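Copper-containing nitrite reductase (Thermus scotoductus, PDB 6HBE) probably reduces nitrite to nitric oxide with electrons from a cytochrome c, working as a copper-containing homotrimer whose chains carry an additional cupredoxin domain. Local coordinates at residues 138-143 against 230-235; 142-147 against 222-227; 349-354 against 371-376; 360-365 against 435-440. All coordinates share one frame; numbering follows the deposited sequence.

Contact 1 (138-143 against 230-235)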
# COMPACT_ATOMS: atom_id res chain seq x y z
N PRO C 138 -14.59 -26.04 -15.26
CA PRO C 138 -15.94 -25.88 -15.79
C PRO C 138 -16.36 -26.96 -16.77
O PRO C 138 -15.51 -27.53 -17.47
CB PRO C 138 -15.88 -24.55 -16.53
CG PRO C 138 -14.45 -24.42 -16.94
CD PRO C 138 -13.66 -25.04 -15.82
N LYS C 139 -17.67 -27.21 -16.84
CA LYS C 139 -18.22 -28.08 -17.86
C LYS C 139 -18.11 -27.38 -19.21
O LYS C 139 -17.75 -28.01 -20.18
CB LYS C 139 -19.69 -28.43 -17.58
CG LYS C 139 -19.90 -29.25 -16.31
CD LYS C 139 -20.82 -30.46 -16.53
CE LYS C 139 -21.04 -31.22 -15.23
NZ LYS C 139 -21.99 -30.52 -14.31
N GLU C 140 -18.44 -26.09 -19.26
CA GLU C 140 -18.24 -25.28 -20.47
C GLU C 140 -16.74 -25.11 -20.71
O GLU C 140 -16.03 -24.59 -19.84
CB GLU C 140 -18.90 -23.89 -20.31
CG GLU C 140 -18.68 -22.93 -21.47
CD GLU C 140 -19.22 -21.52 -21.24
OE1 GLU C 140 -19.87 -21.25 -20.20
OE2 GLU C 140 -18.97 -20.67 -22.11
N LYS C 141 -16.25 -25.52 -21.88
CA LYS C 141 -14.81 -25.40 -22.16
C LYS C 141 -14.40 -23.93 -22.40
O LYS C 141 -15.18 -23.15 -22.93
CB LYS C 141 -14.41 -26.30 -23.33
CG LYS C 141 -14.61 -27.77 -22.99
CD LYS C 141 -14.16 -28.70 -24.10
CE LYS C 141 -14.44 -30.16 -23.76
NZ LYS C 141 -13.76 -30.58 -22.50
N TYR C 142 -13.19 -23.56 -21.97
CA TYR C 142 -12.65 -22.20 -22.20
C TYR C 142 -12.45 -21.99 -23.71
O TYR C 142 -12.34 -22.96 -24.48
CB TYR C 142 -11.30 -22.00 -21.42
CG TYR C 142 -11.44 -22.02 -19.90
CD1 TYR C 142 -11.98 -20.92 -19.20
CD2 TYR C 142 -11.03 -23.12 -19.15
CE1 TYR C 142 -12.10 -20.94 -17.81
CE2 TYR C 142 -11.15 -23.15 -17.77
CZ TYR C 142 -11.68 -22.07 -17.09
OH TYR C 142 -11.79 -22.14 -15.71
N ARG C 143 -12.42 -20.73 -24.14
CA ARG C 143 -12.47 -20.40 -25.55
C ARG C 143 -11.33 -20.97 -26.42
O ARG C 143 -11.61 -21.48 -27.53
CB ARG C 143 -12.60 -18.88 -25.72
CG ARG C 143 -12.59 -18.38 -27.14
CD ARG C 143 -13.10 -16.96 -27.22
NE ARG C 143 -12.57 -16.29 -28.39
CZ ARG C 143 -12.75 -15.01 -28.67
NH1 ARG C 143 -13.51 -14.25 -27.89
NH2 ARG C 143 -12.18 -14.50 -29.75
N ASN C 230 -14.07 -18.09 -13.98
CA ASN C 230 -15.38 -18.38 -14.56
C ASN C 230 -15.40 -18.05 -16.06
O ASN C 230 -15.18 -16.90 -16.44
CB ASN C 230 -16.49 -17.59 -13.84
CG ASN C 230 -17.90 -18.07 -14.21
OD1 ASN C 230 -18.26 -18.06 -15.38
ND2 ASN C 230 -18.69 -18.46 -13.21
N PRO C 231 -15.73 -19.05 -16.92
CA PRO C 231 -15.72 -18.79 -18.37
C PRO C 231 -16.51 -17.60 -18.88
O PRO C 231 -16.17 -17.08 -19.93
CB PRO C 231 -16.30 -20.08 -18.98
CG PRO C 231 -16.01 -21.13 -17.98
CD PRO C 231 -16.10 -20.46 -16.63
N LYS C 232 -17.56 -17.17 -18.17
CA LYS C 232 -18.37 -16.03 -18.59
C LYS C 232 -17.68 -14.66 -18.47
O LYS C 232 -18.05 -13.71 -19.16
CB LYS C 232 -19.66 -15.92 -17.76
CG LYS C 232 -20.57 -17.13 -17.74
CD LYS C 232 -20.98 -17.60 -19.12
CE LYS C 232 -21.86 -18.83 -18.99
NZ LYS C 232 -22.14 -19.41 -20.33
N ASN C 233 -16.69 -14.56 -17.60
CA ASN C 233 -16.05 -13.27 -17.28
C ASN C 233 -14.79 -13.01 -18.16
O ASN C 233 -13.66 -12.83 -17.63
CB ASN C 233 -15.67 -13.24 -15.80
CG ASN C 233 -16.86 -13.39 -14.85
OD1 ASN C 233 -17.98 -12.98 -15.13
ND2 ASN C 233 -16.59 -13.94 -13.68
N LEU C 234 -15.00 -12.95 -19.48
CA LEU C 234 -13.91 -12.88 -20.46
C LEU C 234 -13.34 -11.46 -20.68
O LEU C 234 -14.09 -10.51 -20.85
CB LEU C 234 -14.38 -13.43 -21.82
CG LEU C 234 -13.41 -13.37 -23.02
CD1 LEU C 234 -12.19 -14.25 -22.79
CD2 LEU C 234 -14.13 -13.79 -24.30
N VAL C 235 -12.00 -11.36 -20.67
CA VAL C 235 -11.24 -10.17 -20.99
C VAL C 235 -10.23 -10.61 -22.03
O VAL C 235 -9.64 -11.70 -21.88
CB VAL C 235 -10.47 -9.68 -19.71
CG1 VAL C 235 -9.57 -8.49 -20.00
CG2 VAL C 235 -11.45 -9.37 -18.58
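Pro231, the second residue of a type I turn from Asn230 to Asn233, packs against Pro138, Glu140 and Tyr142 and shows how a proline-led turn can be seated against a linker by one apolar ring and one ion pair. The ring is best followed from CB outward. Its CB lies beside the carboxylate of Glu140, 3.9 Å from OE1, as the two side chains run past each other in opposite directions. Its CG touches two neighbours at about a right angle to each other, Pro138 CB at 3.7 Å and Tyr142 CE1 at 3.9 Å. CD then closes the ring, still within van der Waals range of Pro138 CB. Beside this packing, Lys232 NZ forms a salt bridge of 2.9 Å to Glu140 OE1, approaching on the syn side but 32° out of the carboxylate plane. Glu140 reaches it fully stretched, its CG trans to the backbone N (chi1 176°), whereas Lys232 bends at chi2 (-55°), which carries its ammonium across to the Glu140 carboxylate. Replacing Glu140 with an alanine would probably leave the Lys232 ammonium without this carboxylate and uncover the CB side of Pro231. An Asx turn from Lys232 N to Asn230 OD1 steadies the turn itself. Thus the linker between strand 131-137 and helix 143-148 rests on the connection from strand 222-227 to strand 234-238, close to Val236 of the second subunit.

Contact 2 (142-147 against 222-227)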
# COMPACT_ATOMS: atom_id res chain seq x y z
N TYR C 142 -13.19 -23.56 -21.97
CA TYR C 142 -12.65 -22.20 -22.20
C TYR C 142 -12.45 -21.99 -23.71
O TYR C 142 -12.34 -22.96 -24.48
CB TYR C 142 -11.30 -22.00 -21.42
CG TYR C 142 -11.44 -22.02 -19.90
CD1 TYR C 142 -11.98 -20.92 -19.20
CD2 TYR C 142 -11.03 -23.12 -19.15
CE1 TYR C 142 -12.10 -20.94 -17.81
CE2 TYR C 142 -11.15 -23.15 -17.77
CZ TYR C 142 -11.68 -22.07 -17.09
OH TYR C 142 -11.79 -22.14 -15.71
N ARG C 143 -12.42 -20.73 -24.14
CA ARG C 143 -12.47 -20.40 -25.55
C ARG C 143 -11.33 -20.97 -26.42
O ARG C 143 -11.61 -21.48 -27.53
CB ARG C 143 -12.60 -18.88 -25.72
CG ARG C 143 -12.59 -18.38 -27.14
CD ARG C 143 -13.10 -16.96 -27.22
NE ARG C 143 -12.57 -16.29 -28.39
CZ ARG C 143 -12.75 -15.01 -28.67
NH1 ARG C 143 -13.51 -14.25 -27.89
NH2 ARG C 143 -12.18 -14.50 -29.75
N MET C 144 -10.08 -20.91 -25.96
CA MET C 144 -8.94 -21.43 -26.74
C MET C 144 -8.98 -22.96 -26.85
O MET C 144 -8.56 -23.51 -27.87
CB MET C 144 -7.58 -20.97 -26.19
CG MET C 144 -6.40 -21.24 -27.14
SD MET C 144 -4.80 -20.57 -26.55
CE MET C 144 -5.03 -18.82 -26.91
N GLU C 145 -9.44 -23.66 -25.82
CA GLU C 145 -9.66 -25.12 -25.94
C GLU C 145 -10.72 -25.43 -26.99
O GLU C 145 -10.52 -26.28 -27.85
CB GLU C 145 -10.05 -25.76 -24.60
CG GLU C 145 -10.42 -27.25 -24.72
CD GLU C 145 -10.31 -28.04 -23.41
OE1 GLU C 145 -9.92 -27.51 -22.34
OE2 GLU C 145 -10.59 -29.26 -23.47
N ARG C 146 -11.84 -24.72 -26.95
CA ARG C 146 -12.91 -24.92 -27.93
C ARG C 146 -12.37 -24.69 -29.34
O ARG C 146 -12.47 -25.58 -30.19
CB ARG C 146 -14.12 -24.02 -27.64
CG ARG C 146 -15.26 -24.19 -28.65
CD ARG C 146 -16.53 -23.39 -28.34
NE ARG C 146 -16.33 -21.93 -28.41
CZ ARG C 146 -16.25 -21.07 -27.38
NH1 ARG C 146 -16.33 -21.47 -26.11
NH2 ARG C 146 -16.07 -19.78 -27.64
N GLU C 147 -11.77 -23.51 -29.56
CA GLU C 147 -11.18 -23.13 -30.86
C GLU C 147 -10.12 -24.08 -31.42
O GLU C 147 -10.09 -24.30 -32.62
CB GLU C 147 -10.62 -21.69 -30.83
CG GLU C 147 -11.69 -20.60 -30.73
CD GLU C 147 -11.13 -19.20 -30.49
OE1 GLU C 147 -9.94 -19.04 -30.18
OE2 GLU C 147 -11.87 -18.23 -30.64
N PHE C 222 -1.54 -11.72 -23.19
CA PHE C 222 -2.48 -12.80 -22.87
C PHE C 222 -3.69 -12.73 -23.80
O PHE C 222 -4.35 -11.69 -23.92
CB PHE C 222 -2.95 -12.78 -21.40
CG PHE C 222 -1.84 -12.85 -20.37
CD1 PHE C 222 -0.84 -13.80 -20.47
CD2 PHE C 222 -1.83 -12.01 -19.28
CE1 PHE C 222 0.17 -13.90 -19.52
CE2 PHE C 222 -0.82 -12.08 -18.32
CZ PHE C 222 0.17 -13.05 -18.43
N GLU C 223 -4.00 -13.84 -24.45
CA GLU C 223 -5.05 -13.84 -25.46
C GLU C 223 -6.44 -13.76 -24.85
O GLU C 223 -7.26 -12.91 -25.25
CB GLU C 223 -4.91 -15.06 -26.37
CG GLU C 223 -3.48 -15.17 -26.94
CD GLU C 223 -3.35 -16.08 -28.12
OE1 GLU C 223 -4.20 -15.98 -29.03
OE2 GLU C 223 -2.40 -16.89 -28.14
N TYR C 224 -6.72 -14.65 -23.89
CA TYR C 224 -8.01 -14.69 -23.19
C TYR C 224 -7.78 -14.85 -21.69
O TYR C 224 -6.97 -15.66 -21.30
CB TYR C 224 -8.86 -15.88 -23.67
CG TYR C 224 -9.03 -16.03 -25.17
CD1 TYR C 224 -9.48 -14.96 -25.96
CD2 TYR C 224 -8.80 -17.26 -25.81
CE1 TYR C 224 -9.64 -15.09 -27.35
CE2 TYR C 224 -8.95 -17.40 -27.20
CZ TYR C 224 -9.37 -16.32 -27.96
OH TYR C 224 -9.54 -16.47 -29.33
N MET C 225 -8.52 -14.12 -20.87
CA MET C 225 -8.48 -14.26 -19.42
C MET C 225 -9.90 -14.31 -18.86
O MET C 225 -10.79 -13.70 -19.40
CB MET C 225 -7.74 -13.09 -18.75
CG MET C 225 -6.52 -12.61 -19.49
SD MET C 225 -5.42 -11.54 -18.53
CE MET C 225 -6.54 -10.24 -18.05
N TYR C 226 -10.07 -15.02 -17.75
CA TYR C 226 -11.37 -15.21 -17.12
C TYR C 226 -11.28 -14.83 -15.65
O TYR C 226 -10.61 -15.50 -14.87
CB TYR C 226 -11.81 -16.67 -17.30
CG TYR C 226 -11.70 -17.14 -18.74
CD1 TYR C 226 -10.52 -17.70 -19.23
CD2 TYR C 226 -12.78 -17.01 -19.62
CE1 TYR C 226 -10.42 -18.11 -20.56
CE2 TYR C 226 -12.69 -17.41 -20.94
CZ TYR C 226 -11.52 -17.97 -21.41
OH TYR C 226 -11.42 -18.37 -22.72
N TYR C 227 -11.95 -13.74 -15.28
CA TYR C 227 -11.94 -13.28 -13.88
C TYR C 227 -12.66 -14.30 -12.97
O TYR C 227 -13.75 -14.79 -13.31
CB TYR C 227 -12.54 -11.88 -13.74
CG TYR C 227 -12.47 -11.24 -12.34
CD1 TYR C 227 -11.26 -11.04 -11.67
CD2 TYR C 227 -13.63 -10.80 -11.70
CE1 TYR C 227 -11.22 -10.45 -10.40
CE2 TYR C 227 -13.61 -10.19 -10.45
CZ TYR C 227 -12.40 -10.01 -9.79
OH TYR C 227 -12.43 -9.41 -8.52
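Tyr142 and Arg143, at the start of helix 143-148, face Tyr226 and Tyr224 on strand 224-227, with the short axes 10.3 Å apart and running at 136° to each other. It is a helix laid on a sheet of a cupredoxin-type beta-sandwich, the double-domain core of copper nitrite reductases. Tyr142 occupies the N-cap position, and a classic beta bulge, in which Glu223 and Tyr224 both face Glu252, interrupts the strand. Tyr224 and Tyr226, two apart on the strand, both turn toward the helix. The edge of the Tyr142 ring is directed at the face of Tyr226, with CD1 over the centre of that ring and the planes 51° apart. Beyond it, Tyr226 OH accepts a bond of 2.9 Å from Arg143 N in the first helical turn; the same hydroxyl bonds Glu252. Arg143, extended from CG to NE, runs across the other tyrosine: its CD stands 4.0 Å from the Tyr224 ring centroid in a CH-pi contact, and its guanidinium holds one face toward Tyr224 CE1. At the edge of the Tyr224 ring, in its plane, Met144 CB touches CD2, while Met144 CE reaches the carboxylate of Glu223, which is paired with Arg254. Glu147 ties the two partners together, its OE2 taking a salt bridge from Arg143 NE while Tyr224 OH donates 2.7 Å to the syn lone pair of Glu147 OE1.

Contact 3 (349-354 against 371-376)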
# COMPACT_ATOMS: atom_id res chain seq x y z
N VAL C 349 8.53 3.56 28.08
CA VAL C 349 9.02 2.88 26.89
C VAL C 349 7.91 1.91 26.46
O VAL C 349 7.45 1.10 27.25
CB VAL C 349 10.36 2.19 27.17
CG1 VAL C 349 10.86 1.41 25.96
CG2 VAL C 349 11.42 3.22 27.59
N THR C 350 7.44 2.05 25.22
CA THR C 350 6.28 1.28 24.75
C THR C 350 6.64 -0.12 24.20
O THR C 350 7.55 -0.27 23.38
CB THR C 350 5.53 2.08 23.66
OG1 THR C 350 5.08 3.33 24.20
CG2 THR C 350 4.30 1.34 23.18
N VAL C 351 5.91 -1.14 24.64
CA VAL C 351 5.88 -2.42 23.95
C VAL C 351 4.47 -2.66 23.44
O VAL C 351 3.53 -2.73 24.23
CB VAL C 351 6.36 -3.59 24.84
CG1 VAL C 351 6.25 -4.93 24.09
CG2 VAL C 351 7.80 -3.35 25.26
N GLN C 352 4.33 -2.77 22.11
CA GLN C 352 3.02 -3.04 21.51
C GLN C 352 2.75 -4.52 21.39
O GLN C 352 3.64 -5.28 20.99
CB GLN C 352 2.95 -2.43 20.09
CG GLN C 352 3.13 -0.94 20.03
CD GLN C 352 2.94 -0.39 18.61
OE1 GLN C 352 3.23 -1.07 17.63
NE2 GLN C 352 2.46 0.83 18.51
N MET C 353 1.52 -4.93 21.69
CA MET C 353 0.98 -6.20 21.22
C MET C 353 0.26 -5.87 19.91
O MET C 353 -0.63 -5.04 19.90
CB MET C 353 -0.01 -6.80 22.23
CG MET C 353 0.60 -7.10 23.60
SD MET C 353 -0.47 -6.50 24.92
CE MET C 353 0.14 -7.50 26.30
N VAL C 354 0.67 -6.50 18.81
CA VAL C 354 0.16 -6.15 17.47
C VAL C 354 0.36 -7.31 16.49
O VAL C 354 1.45 -7.85 16.36
CB VAL C 354 0.78 -4.80 16.97
CG1 VAL C 354 2.30 -4.81 16.97
CG2 VAL C 354 0.25 -4.41 15.57
N VAL C 371 8.22 0.44 31.58
CA VAL C 371 7.69 -0.09 30.33
C VAL C 371 6.17 0.00 30.38
O VAL C 371 5.56 -0.35 31.40
CB VAL C 371 8.09 -1.58 30.17
CG1 VAL C 371 7.39 -2.26 28.98
CG2 VAL C 371 9.59 -1.68 30.03
N GLU C 372 5.55 0.43 29.28
CA GLU C 372 4.10 0.34 29.14
C GLU C 372 3.76 -0.62 28.00
O GLU C 372 4.08 -0.32 26.84
CB GLU C 372 3.50 1.73 28.85
CG GLU C 372 1.97 1.74 28.67
CD GLU C 372 1.38 3.13 28.50
OE1 GLU C 372 1.37 3.67 27.36
OE2 GLU C 372 0.92 3.71 29.51
N PHE C 373 3.12 -1.74 28.34
CA PHE C 373 2.48 -2.61 27.36
C PHE C 373 1.16 -1.96 26.89
O PHE C 373 0.36 -1.47 27.72
CB PHE C 373 2.17 -4.01 27.94
CG PHE C 373 3.36 -4.91 28.05
CD1 PHE C 373 3.77 -5.69 26.98
CD2 PHE C 373 4.11 -4.97 29.23
CE1 PHE C 373 4.88 -6.53 27.07
CE2 PHE C 373 5.23 -5.80 29.32
CZ PHE C 373 5.62 -6.58 28.25
N VAL C 374 0.95 -1.92 25.57
CA VAL C 374 -0.34 -1.45 25.01
C VAL C 374 -0.83 -2.44 23.97
O VAL C 374 -0.05 -2.89 23.15
CB VAL C 374 -0.23 0.01 24.43
CG1 VAL C 374 0.80 0.10 23.30
CG2 VAL C 374 -1.58 0.50 23.93
N ASN C 375 -2.12 -2.79 23.99
CA ASN C 375 -2.67 -3.70 23.01
C ASN C 375 -3.21 -2.91 21.80
O ASN C 375 -4.24 -2.26 21.91
CB ASN C 375 -3.75 -4.62 23.59
CG ASN C 375 -4.11 -5.76 22.64
OD1 ASN C 375 -3.57 -5.88 21.53
ND2 ASN C 375 -5.04 -6.60 23.05
N GLU C 376 -2.51 -3.02 20.68
CA GLU C 376 -2.94 -2.39 19.41
C GLU C 376 -3.86 -3.30 18.58
O GLU C 376 -4.54 -2.81 17.67
CB GLU C 376 -1.74 -1.93 18.57
CG GLU C 376 -1.02 -0.68 19.06
CD GLU C 376 -1.90 0.60 19.17
OE1 GLU C 376 -3.02 0.71 18.59
OE2 GLU C 376 -1.47 1.55 19.86
O HOH W 1 0.91 2.24 20.53
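Val351 and Phe373 form the central pair of two parallel strands. Five backbone hydrogen bonds join the segments: Val349 O receives Glu372 N, Val351 gives its N to Glu372 O and takes Val374 N on its O, and Met353 repeats the pattern with Val374 O and Glu376 N. The last, Met353 O to Glu376 N at 2.9 Å, carries the pairing one residue beyond the strands. CA-H...O contacts fill the intervals, such as Phe373 CA to Val351 O at 3.3 Å. This pair belongs to one sheet of the C-terminal cupredoxin domain. On its inner face, Val351 CG1 lies beside Phe373 CE1 at 3.6 Å, and Val351 CG2 reaches Val371 CG1. Met353, bent at chi2 (134°), crosses Phe373 at about a right angle. On the other face, Thr350 CG2, trans to its own amide nitrogen (chi1 of OG1 -59°), touches Val374 CG1 at 3.7 Å. Polar links lie at the ends: a water accepts from Gln352 NE2, while Gln352 OE1 bonds Arg168, and donates 2.6 Å to Glu376 OE2, which also bridges to Arg309 of the second subunit. Asn375 ND2 bonds Leu408 O and Gly388 O, placing its side chain against the copper ligand His390.

Contact 4 (360-365 against 435-440)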
# COMPACT_ATOMS: atom_id res chain seq x y z
N PRO C 360 8.81 -3.71 20.20
CA PRO C 360 9.89 -4.53 19.62
C PRO C 360 9.98 -5.94 20.24
O PRO C 360 9.49 -6.15 21.37
CB PRO C 360 11.14 -3.70 19.95
CG PRO C 360 10.78 -2.97 21.21
CD PRO C 360 9.30 -2.72 21.17
N LYS C 361 10.51 -6.90 19.48
CA LYS C 361 10.67 -8.28 19.95
C LYS C 361 11.64 -8.41 21.17
O LYS C 361 11.38 -9.21 22.09
CB LYS C 361 11.17 -9.21 18.83
CG LYS C 361 10.15 -9.44 17.71
CD LYS C 361 10.76 -10.21 16.53
CE LYS C 361 9.77 -10.44 15.36
NZ LYS C 361 8.50 -11.10 15.78
N VAL C 362 12.71 -7.64 21.13
CA VAL C 362 13.74 -7.61 22.19
C VAL C 362 13.98 -6.16 22.61
O VAL C 362 14.31 -5.31 21.77
CB VAL C 362 15.08 -8.19 21.69
CG1 VAL C 362 16.12 -8.23 22.83
CG2 VAL C 362 14.90 -9.55 21.08
N LEU C 363 13.83 -5.89 23.91
CA LEU C 363 13.97 -4.54 24.46
C LEU C 363 15.04 -4.59 25.58
O LEU C 363 14.97 -5.46 26.47
CB LEU C 363 12.63 -4.09 25.02
CG LEU C 363 12.51 -2.69 25.63
CD1 LEU C 363 12.74 -1.57 24.62
CD2 LEU C 363 11.16 -2.53 26.29
N GLU C 364 16.00 -3.67 25.51
CA GLU C 364 17.08 -3.50 26.50
C GLU C 364 16.99 -2.09 27.10
O GLU C 364 17.21 -1.09 26.42
CB GLU C 364 18.45 -3.77 25.87
CG GLU C 364 18.56 -5.17 25.28
CD GLU C 364 19.90 -5.52 24.69
OE1 GLU C 364 20.64 -4.61 24.24
OE2 GLU C 364 20.21 -6.73 24.62
N ILE C 365 16.64 -2.02 28.40
CA ILE C 365 16.39 -0.77 29.13
C ILE C 365 17.32 -0.64 30.35
O ILE C 365 17.70 -1.67 30.94
CB ILE C 365 14.93 -0.64 29.61
CG1 ILE C 365 14.44 -1.93 30.28
CG2 ILE C 365 13.99 -0.30 28.45
CD1 ILE C 365 13.15 -1.78 31.03
N LYS C 435 6.05 -14.43 21.48
CA LYS C 435 7.20 -14.41 22.39
C LYS C 435 8.04 -13.15 22.26
O LYS C 435 8.28 -12.65 21.16
CB LYS C 435 8.10 -15.64 22.15
CG LYS C 435 9.24 -15.80 23.17
CD LYS C 435 10.02 -17.10 23.03
CE LYS C 435 9.22 -18.31 23.48
NZ LYS C 435 10.04 -19.56 23.41
N GLY C 436 8.51 -12.67 23.41
CA GLY C 436 9.39 -11.50 23.48
C GLY C 436 10.39 -11.59 24.62
O GLY C 436 10.31 -12.50 25.46
N ILE C 437 11.31 -10.62 24.64
CA ILE C 437 12.40 -10.52 25.65
C ILE C 437 12.50 -9.11 26.18
O ILE C 437 12.43 -8.13 25.41
CB ILE C 437 13.77 -10.94 25.05
CG1 ILE C 437 13.81 -12.45 24.78
CG2 ILE C 437 14.93 -10.54 25.96
CD1 ILE C 437 14.96 -12.92 23.92
N ILE C 438 12.71 -8.98 27.51
CA ILE C 438 13.17 -7.72 28.10
C ILE C 438 14.45 -7.99 28.90
O ILE C 438 14.51 -8.97 29.67
CB ILE C 438 12.10 -7.10 29.05
CG1 ILE C 438 10.90 -6.57 28.25
CG2 ILE C 438 12.69 -5.94 29.86
CD1 ILE C 438 9.71 -6.21 29.10
N ARG C 439 15.46 -7.15 28.69
CA ARG C 439 16.70 -7.17 29.47
C ARG C 439 16.87 -5.82 30.11
O ARG C 439 16.63 -4.80 29.47
CB ARG C 439 17.91 -7.44 28.60
CG ARG C 439 17.78 -8.67 27.73
CD ARG C 439 19.11 -9.05 27.12
NE ARG C 439 18.98 -10.27 26.31
CZ ARG C 439 18.92 -10.33 24.97
NH1 ARG C 439 19.01 -9.25 24.20
NH2 ARG C 439 18.79 -11.52 24.37
N VAL C 440 17.31 -5.81 31.37
CA VAL C 440 17.47 -4.59 32.16
C VAL C 440 18.93 -4.48 32.57
O VAL C 440 19.45 -5.39 33.21
CB VAL C 440 16.55 -4.57 33.40
CG1 VAL C 440 16.59 -3.21 34.09
CG2 VAL C 440 15.12 -4.92 33.03
O HOH W 2 9.96 -7.00 24.18
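Parallel pairing of strand 362-366 with strand 435-443 belongs to the five-stranded sheet of the C-terminal cupredoxin domain, and strand 435-443 follows directly on the copper ligands His431 and Met434. Val362 lies opposite Ile437 and Glu364 opposite Arg439, with the short strand axes only 13° from parallel. The backbone ladder starts with Ile437 N to Lys361 O and ends with Ile365 N to Arg439 O; between them, Ile437 O takes Leu363 N and Arg439 N gives 2.8 Å to Leu363 O. A water lies 3.0 Å from both Pro360 O and Ile437 O, where the pairing begins. On one face the valine, isoleucine and arginine group together: Val362 CG1 is 4.1 Å from Ile437 CG2 and 3.4 Å from Arg439 NH1. Arg439 reaches along Glu364, extended from CG to NE, and its NH1 donates 2.8 Å to Glu364 OE2, met on the anti side with the carboxylate and guanidinium planes 67° apart. On the opposite face, Ile365 CG1 packs on Val440 CG2 at 4.1 Å. A leucine in place of Arg439 would probably leave both Glu364 OE2 and the partner Glu423 without this cation. Because Glu364 OE1 also pairs with Arg326, the ion pair is a link in a chain of alternating charges running from strand 324-326 to strand 422-427, which probably balances the charge of these side chains.

In the fold
From the N terminus, the chain leaves strand 131-137 and enters the linker and helix 143-148, from which contacts 1 and 2 both start. Contact 2 closes the loop back to strand 222-227, and contact 1 the slightly longer one to strand 234-238; since these strands are neighbours in one sheet, the two contacts tie the linker and helix to it, 7 Å apart between centres. Much later, contact 3 opens at 349-354 and contact 4 at 360-365 before contact 3 closes at 371-376, so the two cross; contact 4 closes last, at 435-440. Their sheets pack face to face through Val351 and Leu363. The centres of contacts 1 and 3 are about 51 Å apart.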